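Local coordinates for protein 3-isopropylmalate dehydratase small subunit (Campylobacter jejuni, PDB 3Q3W) that takes part, as the small subunit of the isomerase, in converting 2-isopropylmalate into 3-isopropylmalate and back by way of 2-isopropylmaleate, at residues A14-E18 with V135-K139; L76-E80 with K128-I134; L122-L126 with F162-L166. All blocks are in the same frame, centred on the assembly; numbering follows the deposited sequence.

Overall arrangement
Contacts 1 and 2 hold the same helix, 128-140, against the neighbouring strands 9-17 and 73-78 of the mixed sheet, and their centres lie about 8 Å apart. Each has an apolar core finished by a lysine-glutamate pair toward the more exposed margin, contact 1 being mostly buried and contact 2 partly so. Contact 3 is also largely buried, but it joins strand 122-125 to the end of strand 160-163 and the loop that follows, through apolar side chains and one water instead of charges. It touches contact 2 where L126 and F162 pack on the helix, whereas its nearest atoms remain about 8 Å from contact 1.

Contact 1 (A14-E18 with V135-K139)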
loop_
_atom_site.group_PDB
_atom_site.type_symbol
_atom_site.label_atom_id
_atom_site.label_comp_id
_atom_site.label_asym_id
_atom_site.label_seq_id
_atom_site.Cartn_x
_atom_site.Cartn_y
_atom_site.Cartn_z
ATOM N N ALA A 14 -5.283 -8.590 1.969
ATOM C CA ALA A 14 -4.216 -8.160 1.077
ATOM C C ALA A 14 -4.600 -8.399 -0.384
ATOM O O ALA A 14 -5.299 -9.384 -0.688
ATOM C CB ALA A 14 -2.964 -8.851 1.405
ATOM N N CYS A 15 -4.132 -7.500 -1.259
ATOM C CA CYS A 15 -4.495 -7.475 -2.672
ATOM C C CYS A 15 -3.232 -7.384 -3.500
ATOM O O CYS A 15 -2.460 -6.435 -3.341
ATOM C CB CYS A 15 -5.380 -6.273 -3.022
ATOM S SG CYS A 15 -5.882 -6.305 -4.750
ATOM N N PRO A 16 -3.027 -8.348 -4.402
ATOM C CA PRO A 16 -1.828 -8.303 -5.206
ATOM C C PRO A 16 -2.011 -7.448 -6.443
ATOM O O PRO A 16 -3.038 -7.560 -7.121
ATOM C CB PRO A 16 -1.618 -9.769 -5.583
ATOM C CG PRO A 16 -2.985 -10.334 -5.637
ATOM C CD PRO A 16 -3.841 -9.544 -4.693
ATOM N N LEU A 17 -1.047 -6.594 -6.718
ATOM C CA LEU A 17 -1.066 -5.764 -7.924
ATOM C C LEU A 17 0.236 -6.023 -8.709
ATOM O O LEU A 17 1.284 -5.431 -8.444
ATOM C CB LEU A 17 -1.216 -4.273 -7.583
ATOM C CG LEU A 17 -2.469 -3.904 -6.789
ATOM C CD1 LEU A 17 -2.411 -2.370 -6.356
ATOM C CD2 LEU A 17 -3.725 -4.139 -7.539
ATOM N N GLU A 18 0.123 -6.889 -9.710
ATOM C CA GLU A 18 1.278 -7.435 -10.415
ATOM C C GLU A 18 1.736 -6.461 -11.489
ATOM O O GLU A 18 1.681 -6.742 -12.700
ATOM C CB GLU A 18 0.900 -8.788 -11.005
ATOM C CG GLU A 18 0.630 -9.844 -9.935
ATOM C CD GLU A 18 0.320 -11.219 -10.547
ATOM O OE1 GLU A 18 1.264 -11.922 -10.996
ATOM O OE2 GLU A 18 -0.865 -11.572 -10.585
ATOM N N VAL A 135 2.273 -13.384 -3.728
ATOM C CA VAL A 135 1.332 -13.117 -4.759
ATOM C C VAL A 135 0.689 -14.397 -5.229
ATOM O O VAL A 135 -0.545 -14.480 -5.236
ATOM C CB VAL A 135 1.975 -12.424 -5.944
ATOM C CG1 VAL A 135 0.984 -12.442 -7.162
ATOM C CG2 VAL A 135 2.363 -10.989 -5.566
ATOM N N ASP A 136 1.508 -15.427 -5.519
ATOM C CA ASP A 136 0.974 -16.674 -6.045
ATOM C C ASP A 136 -0.021 -17.274 -5.072
ATOM O O ASP A 136 -1.132 -17.652 -5.425
ATOM C CB ASP A 136 2.049 -17.710 -6.299
ATOM C CG ASP A 136 1.458 -18.995 -6.814
ATOM O OD1 ASP A 136 1.428 -19.995 -6.069
ATOM O OD2 ASP A 136 0.958 -18.955 -7.940
ATOM N N GLU A 137 0.369 -17.350 -3.822
ATOM C CA GLU A 137 -0.507 -17.940 -2.841
ATOM C C GLU A 137 -1.771 -17.072 -2.612
ATOM O O GLU A 137 -2.858 -17.601 -2.419
ATOM C CB GLU A 137 0.286 -18.098 -1.554
ATOM C CG GLU A 137 -0.496 -18.514 -0.326
ATOM C CD GLU A 137 -0.941 -19.933 -0.349
ATOM O OE1 GLU A 137 -0.238 -20.767 -0.967
ATOM O OE2 GLU A 137 -1.994 -20.221 0.273
ATOM N N LEU A 138 -1.598 -15.749 -2.596
ATOM C CA LEU A 138 -2.698 -14.838 -2.271
ATOM C C LEU A 138 -3.806 -14.939 -3.305
ATOM O O LEU A 138 -5.009 -14.915 -2.992
ATOM C CB LEU A 138 -2.167 -13.396 -2.186
ATOM C CG LEU A 138 -3.082 -12.312 -1.603
ATOM C CD1 LEU A 138 -3.717 -12.706 -0.266
ATOM C CD2 LEU A 138 -2.214 -11.073 -1.468
ATOM N N LYS A 139 -3.393 -15.043 -4.551
ATOM C CA LYS A 139 -4.329 -15.170 -5.629
ATOM C C LYS A 139 -5.081 -16.458 -5.552
ATOM O O LYS A 139 -6.312 -16.485 -5.745
ATOM C CB LYS A 139 -3.591 -15.157 -6.920
ATOM C CG LYS A 139 -3.009 -13.829 -7.234
ATOM C CD LYS A 139 -2.556 -13.837 -8.663
ATOM C CE LYS A 139 -1.431 -14.790 -8.938
ATOM N NZ LYS A 139 -1.070 -14.595 -10.359
#
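P16 lies over the helix with CB, CG and CD each turned to a different helical residue. CG of P16 rests 3.8 Å from CG of K139, and its CD faces CD2 of L138, the ring lying at a slant to both chains. CB of P16 comes 4.1 Å from CG1 of V135. The three helical residues follow an i, i+3, i+4 pattern, so they form one face of the helix. CD2 of L138 also reaches CB of A14, 3.7 Å away, because CG of L138 stands anti to its own nitrogen (chi1 -169°) and carries the methyls toward the strand. The same methyl is 3.6 Å from O of A14, a buried carbonyl with no polar partner in the model.

Helix 128-140 here covers the mixed sheet of a domain that belongs by sequence to the aconitase C-terminal family, and strand 14-17 meets it with axes 8.4 Å apart at 121°. Within the sheet strand 9-17 is paired with 73-78, and A14 also bonds through its backbone to K144.

Toward the margin E18 runs extended past V135, and its CD lies 3.7 Å from CG1 of V135. K139 approaches from the opposite direction: a bend at chi3 turns its ammonium back to E18. NZ of K139 donates to OE2 of E18 at 3.0 Å in a salt bridge. The nitrogen meets OE2 on the syn side but 30° out of the carboxylate plane. A crystal neighbour touches K139, which may influence the exact pose of its end, and the aromatic ring of F79 packs on E18 as well.

Contact 2 (L76-E80 with K128-I134)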
loop_
_atom_site.group_PDB
_atom_site.type_symbol
_atom_site.label_atom_id
_atom_site.label_comp_id
_atom_site.label_asym_id
_atom_site.label_seq_id
_atom_site.Cartn_x
_atom_site.Cartn_y
_atom_site.Cartn_z
ATOM N N LEU A 76 -1.356 -4.102 0.335
ATOM C CA LEU A 76 -1.072 -4.295 -1.087
ATOM C C LEU A 76 0.205 -5.074 -1.236
ATOM O O LEU A 76 1.121 -4.919 -0.427
ATOM C CB LEU A 76 -0.958 -2.968 -1.833
ATOM C CG LEU A 76 -2.191 -2.039 -1.880
ATOM C CD1 LEU A 76 -1.874 -0.762 -2.698
ATOM C CD2 LEU A 76 -3.436 -2.726 -2.411
ATOM N N VAL A 77 0.259 -5.941 -2.244
ATOM C CA VAL A 77 1.474 -6.629 -2.589
ATOM C C VAL A 77 1.763 -6.313 -4.047
ATOM O O VAL A 77 0.974 -6.662 -4.941
ATOM C CB VAL A 77 1.311 -8.125 -2.384
ATOM C CG1 VAL A 77 2.679 -8.835 -2.577
ATOM C CG2 VAL A 77 0.778 -8.374 -1.023
ATOM N N SER A 78 2.872 -5.633 -4.294
ATOM C CA SER A 78 3.255 -5.214 -5.639
ATOM C C SER A 78 4.691 -5.579 -5.992
ATOM O O SER A 78 5.388 -6.229 -5.235
ATOM C CB SER A 78 3.074 -3.720 -5.779
ATOM O OG SER A 78 2.849 -3.362 -7.132
ATOM N N PHE A 79 5.116 -5.177 -7.177
ATOM C CA PHE A 79 6.428 -5.528 -7.635
ATOM C C PHE A 79 7.318 -4.317 -7.427
ATOM O O PHE A 79 6.963 -3.408 -6.661
ATOM C CB PHE A 79 6.379 -5.981 -9.089
ATOM C CG PHE A 79 5.617 -7.278 -9.327
ATOM C CD1 PHE A 79 5.476 -8.235 -8.338
ATOM C CD2 PHE A 79 5.121 -7.556 -10.604
ATOM C CE1 PHE A 79 4.830 -9.412 -8.610
ATOM C CE2 PHE A 79 4.483 -8.741 -10.887
ATOM C CZ PHE A 79 4.333 -9.666 -9.889
ATOM N N GLU A 80 8.489 -4.317 -8.066
ATOM C CA GLU A 80 9.556 -3.394 -7.711
ATOM C C GLU A 80 9.282 -1.959 -8.064
ATOM O O GLU A 80 8.498 -1.665 -8.948
ATOM C CB GLU A 80 10.900 -3.805 -8.340
ATOM C CG GLU A 80 10.872 -4.138 -9.855
ATOM C CD GLU A 80 10.756 -5.653 -10.138
ATOM O OE1 GLU A 80 9.797 -6.295 -9.638
ATOM O OE2 GLU A 80 11.625 -6.189 -10.853
ATOM N N LYS A 128 12.502 -10.362 -3.704
ATOM C CA LYS A 128 11.583 -10.558 -4.821
ATOM C C LYS A 128 11.001 -11.968 -4.828
ATOM O O LYS A 128 9.815 -12.146 -5.097
ATOM C CB LYS A 128 12.270 -10.192 -6.147
ATOM C CG LYS A 128 11.850 -11.015 -7.358
ATOM C CD LYS A 128 11.344 -10.173 -8.510
ATOM C CE LYS A 128 9.879 -9.850 -8.332
ATOM N NZ LYS A 128 9.357 -9.057 -9.485
ATOM N N ASP A 129 11.828 -12.961 -4.505
ATOM C CA ASP A 129 11.338 -14.340 -4.379
ATOM C C ASP A 129 10.215 -14.433 -3.363
ATOM O O ASP A 129 9.244 -15.153 -3.579
ATOM C CB ASP A 129 12.465 -15.336 -4.026
ATOM C CG ASP A 129 12.900 -15.283 -2.558
ATOM O OD1 ASP A 129 12.758 -16.315 -1.860
ATOM O OD2 ASP A 129 13.420 -14.225 -2.108
ATOM N N GLU A 130 10.326 -13.699 -2.266
ATOM C CA GLU A 130 9.322 -13.768 -1.220
ATOM C C GLU A 130 8.042 -13.063 -1.717
ATOM O O GLU A 130 6.950 -13.572 -1.504
ATOM C CB GLU A 130 9.826 -13.138 0.081
ATOM C CG GLU A 130 10.988 -13.912 0.857
ATOM C CD GLU A 130 11.559 -13.094 2.060
ATOM O OE1 GLU A 130 11.434 -11.847 2.037
ATOM O OE2 GLU A 130 12.124 -13.688 3.020
ATOM N N VAL A 131 8.187 -11.931 -2.408
ATOM C CA VAL A 131 7.035 -11.223 -3.004
ATOM C C VAL A 131 6.290 -12.133 -4.007
ATOM O O VAL A 131 5.072 -12.180 -4.021
ATOM C CB VAL A 131 7.455 -9.904 -3.717
ATOM C CG1 VAL A 131 6.247 -9.240 -4.371
ATOM C CG2 VAL A 131 8.147 -8.923 -2.749
ATOM N N LEU A 132 7.049 -12.888 -4.800
ATOM C CA LEU A 132 6.506 -13.674 -5.904
ATOM C C LEU A 132 5.673 -14.814 -5.359
ATOM O O LEU A 132 4.585 -15.144 -5.868
ATOM C CB LEU A 132 7.667 -14.208 -6.746
ATOM C CG LEU A 132 7.631 -13.844 -8.230
ATOM C CD1 LEU A 132 6.865 -12.559 -8.469
ATOM C CD2 LEU A 132 9.073 -13.773 -8.778
ATOM N N GLU A 133 6.213 -15.400 -4.296
ATOM C CA GLU A 133 5.570 -16.452 -3.531
ATOM C C GLU A 133 4.286 -15.970 -2.880
ATOM O O GLU A 133 3.293 -16.665 -2.917
ATOM C CB GLU A 133 6.561 -16.955 -2.475
ATOM C CG GLU A 133 6.046 -17.880 -1.390
ATOM C CD GLU A 133 7.185 -18.471 -0.538
ATOM O OE1 GLU A 133 8.291 -17.909 -0.521
ATOM O OE2 GLU A 133 6.987 -19.503 0.129
ATOM N N ILE A 134 4.342 -14.826 -2.214
ATOM C CA ILE A 134 3.128 -14.188 -1.608
ATOM C C ILE A 134 1.988 -14.019 -2.597
ATOM O O ILE A 134 0.912 -14.476 -2.334
ATOM C CB ILE A 134 3.475 -12.841 -0.956
ATOM C CG1 ILE A 134 4.160 -13.103 0.381
ATOM C CG2 ILE A 134 2.266 -12.000 -0.710
ATOM C CD1 ILE A 134 4.962 -11.948 0.859
#
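Strand 76-78 and helix 128-134 lie with axes 8.8 Å apart at 122°, V77 and V131 being the residues whose CA atoms come nearest. This is helix-on-sheet packing in a mixed alpha/beta domain: the helix that follows strand 122-125 is laid over strand 73-78, an inner strand of the sheet. V77 meets it with both methyls. Its CG1 lies anti to the backbone N (chi1 -173°), which sends it toward the helix, 3.7 Å from CG2 of I134, which it crosses at a slant, and 4.0 Å from CG1 of V131, past which it slides in the opposite direction. V77 also touches V135 and L138, so its side chain meets residues spread over about two turns of the helix.

F79 extends the apolar patch beyond the strand. CG1 of V131 comes to the ring's edge, close to its plane, whereas L132 crosses the phenylalanine at about a right angle and brings CD1 to 3.8 Å from CE1 of F79. In one of the two deposited conformers of K128, NZ stands over a face of the F79 ring, 4.4 Å from the centroid, in a cation-pi contact. The same nitrogen donates to the syn lone pair of OE1 of E80, and this salt bridge is short at 2.8 Å. Both interactions are doubtful as permanent features, since they depend on that conformer, and K128 and E80 each touch a crystal neighbour.

S78 turns its hydroxyl toward the neighbouring strand, where OG bonds to O of L17. Its carbonyl O is instead buried against the helix without a polar partner in the model, and CG1 of V131 presses on it at 3.2 Å.

Contact 3 (L122-L126 with F162-L166); sequences LTIEL and FSFDL
CG1 of I124 stands over one face of the F164 ring in a CH-pi contact. It sits 4.0 Å from the ring centroid and 7° off the ring normal, almost directly above the centre. The second branch of the isoleucine, CG2, touches the root of the ring instead, 3.8 Å from CG of F164. The phenylalanine presents this face because its CG lies between backbone nitrogen and carbonyl carbon (chi1 67°), which turns the ring toward segment 122-126.

Plain apolar contacts flank the CH-pi contact. CD1 of L122 meets CD2 of L166 at 3.8 Å, their chains crossing at a slant. Beyond the other end L126 splits its methyls: CD1 lies 3.9 Å from CB of F162, across which it passes at about a right angle, while CD2 packs 4.1 Å from CB of F164. CD2 also makes a non-bonded approach to O of S163. L126 and F162 contact helix 128-140 too, and L122 and L166 both touch L174 of helix 168-176, so each end of the interface merges with a helix.

Between the two segments the only hydrogen bonds run through one water. It donates to O of E125 at 2.9 Å and accepts from N of D165 at 2.6 Å, a length short enough to be doubtful. The carboxylate of E125 is engaged separately, with K113 of helix 110-118, whereas OG1 of T123 is buried with no partner in the model.

Strands 122-125 and 160-163 are the outermost of the mixed sheet, and no direct hydrogen bond joins 122-126 to 162-166, whose end-to-end directions differ by 127°. Backbone pairing therefore does not link them here: adhesion comes from buried hydrocarbon and one aromatic face, with a water that may bridge the main chains.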
loop_
_atom_site.group_PDB
_atom_site.type_symbol
_atom_site.label_atom_id
_atom_site.label_comp_id
_atom_site.label_asym_id
_atom_site.label_seq_id
_atom_site.Cartn_x
_atom_site.Cartn_y
_atom_site.Cartn_z
ATOM N N LEU A 122 3.028 1.791 6.294
ATOM C CA LEU A 122 4.191 0.926 6.439
ATOM C C LEU A 122 4.657 0.252 5.160
ATOM O O LEU A 122 3.931 -0.541 4.523
ATOM C CB LEU A 122 3.948 -0.137 7.486
ATOM C CG LEU A 122 5.090 -1.101 7.796
ATOM C CD1 LEU A 122 6.426 -0.373 8.129
ATOM C CD2 LEU A 122 4.676 -1.993 8.982
ATOM N N THR A 123 5.903 0.517 4.821
ATOM C CA THR A 123 6.490 0.018 3.598
ATOM C C THR A 123 7.463 -1.136 3.917
ATOM O O THR A 123 8.517 -0.936 4.539
ATOM C CB THR A 123 7.226 1.152 2.935
ATOM O OG1 THR A 123 8.224 1.598 3.835
ATOM C CG2 THR A 123 6.283 2.294 2.673
ATOM N N ILE A 124 7.059 -2.333 3.501
ATOM C CA ILE A 124 7.743 -3.578 3.808
ATOM C C ILE A 124 8.465 -4.056 2.584
ATOM O O ILE A 124 7.836 -4.425 1.572
ATOM C CB ILE A 124 6.739 -4.643 4.232
ATOM C CG1 ILE A 124 6.109 -4.227 5.556
ATOM C CG2 ILE A 124 7.404 -6.025 4.319
ATOM C CD1 ILE A 124 4.787 -4.878 5.898
ATOM N N GLU A 125 9.792 -4.057 2.671
ATOM C CA GLU A 125 10.614 -4.534 1.573
ATOM C C GLU A 125 10.893 -6.005 1.830
ATOM O O GLU A 125 11.421 -6.352 2.899
ATOM C CB GLU A 125 11.913 -3.728 1.456
ATOM C CG GLU A 125 11.704 -2.350 0.835
ATOM C CD GLU A 125 12.943 -1.452 0.836
ATOM O OE1 GLU A 125 13.996 -1.844 1.441
ATOM O OE2 GLU A 125 12.865 -0.365 0.188
ATOM N N LEU A 126 10.498 -6.856 0.878
ATOM C CA LEU A 126 10.823 -8.282 0.906
ATOM C C LEU A 126 11.693 -8.663 -0.289
ATOM O O LEU A 126 11.697 -7.972 -1.299
ATOM C CB LEU A 126 9.548 -9.126 0.917
ATOM C CG LEU A 126 8.716 -8.984 2.199
ATOM C CD1 LEU A 126 7.618 -10.051 2.276
ATOM C CD2 LEU A 126 9.647 -9.043 3.439
ATOM N N PHE A 162 7.916 -14.047 7.034
ATOM C CA PHE A 162 8.938 -13.299 6.358
ATOM C C PHE A 162 9.392 -12.240 7.329
ATOM O O PHE A 162 8.579 -11.744 8.131
ATOM C CB PHE A 162 8.344 -12.675 5.108
ATOM C CG PHE A 162 7.645 -13.661 4.225
ATOM C CD1 PHE A 162 8.301 -14.212 3.128
ATOM C CD2 PHE A 162 6.340 -14.080 4.512
ATOM C CE1 PHE A 162 7.653 -15.134 2.299
ATOM C CE2 PHE A 162 5.684 -15.004 3.707
ATOM C CZ PHE A 162 6.338 -15.536 2.594
ATOM N N SER A 163 10.679 -11.894 7.291
ATOM C CA SER A 163 11.216 -10.803 8.119
ATOM C C SER A 163 11.538 -9.604 7.251
ATOM O O SER A 163 11.848 -9.761 6.081
ATOM C CB SER A 163 12.476 -11.265 8.862
ATOM O OG SER A 163 13.538 -11.571 7.968
ATOM N N PHE A 164 11.483 -8.403 7.839
ATOM C CA PHE A 164 11.848 -7.163 7.143
ATOM C C PHE A 164 12.589 -6.134 8.030
ATOM O O PHE A 164 12.538 -6.165 9.248
ATOM C CB PHE A 164 10.597 -6.523 6.500
ATOM C CG PHE A 164 9.571 -5.991 7.494
ATOM C CD1 PHE A 164 9.547 -4.647 7.836
ATOM C CD2 PHE A 164 8.620 -6.830 8.058
ATOM C CE1 PHE A 164 8.633 -4.165 8.757
ATOM C CE2 PHE A 164 7.683 -6.344 8.974
ATOM C CZ PHE A 164 7.683 -5.012 9.305
ATOM N N ASP A 165 13.254 -5.205 7.370
ATOM C CA ASP A 165 13.990 -4.137 8.029
ATOM C C ASP A 165 13.199 -2.845 8.073
ATOM O O ASP A 165 12.356 -2.614 7.233
ATOM C CB ASP A 165 15.291 -3.863 7.266
ATOM C CG ASP A 165 16.352 -4.869 7.571
ATOM O OD1 ASP A 165 16.459 -5.245 8.765
ATOM O OD2 ASP A 165 17.082 -5.276 6.631
ATOM N N LEU A 166 13.522 -1.981 9.036
ATOM C CA LEU A 166 13.053 -0.607 9.008
ATOM C C LEU A 166 13.878 0.245 9.948
ATOM O O LEU A 166 14.127 -0.140 11.100
ATOM C CB LEU A 166 11.577 -0.506 9.427
ATOM C CG LEU A 166 10.858 0.757 8.952
ATOM C CD1 LEU A 166 10.495 0.639 7.470
ATOM C CD2 LEU A 166 9.610 0.996 9.782
HETATM O O HOH W 1 13.427 -5.437 4.794
#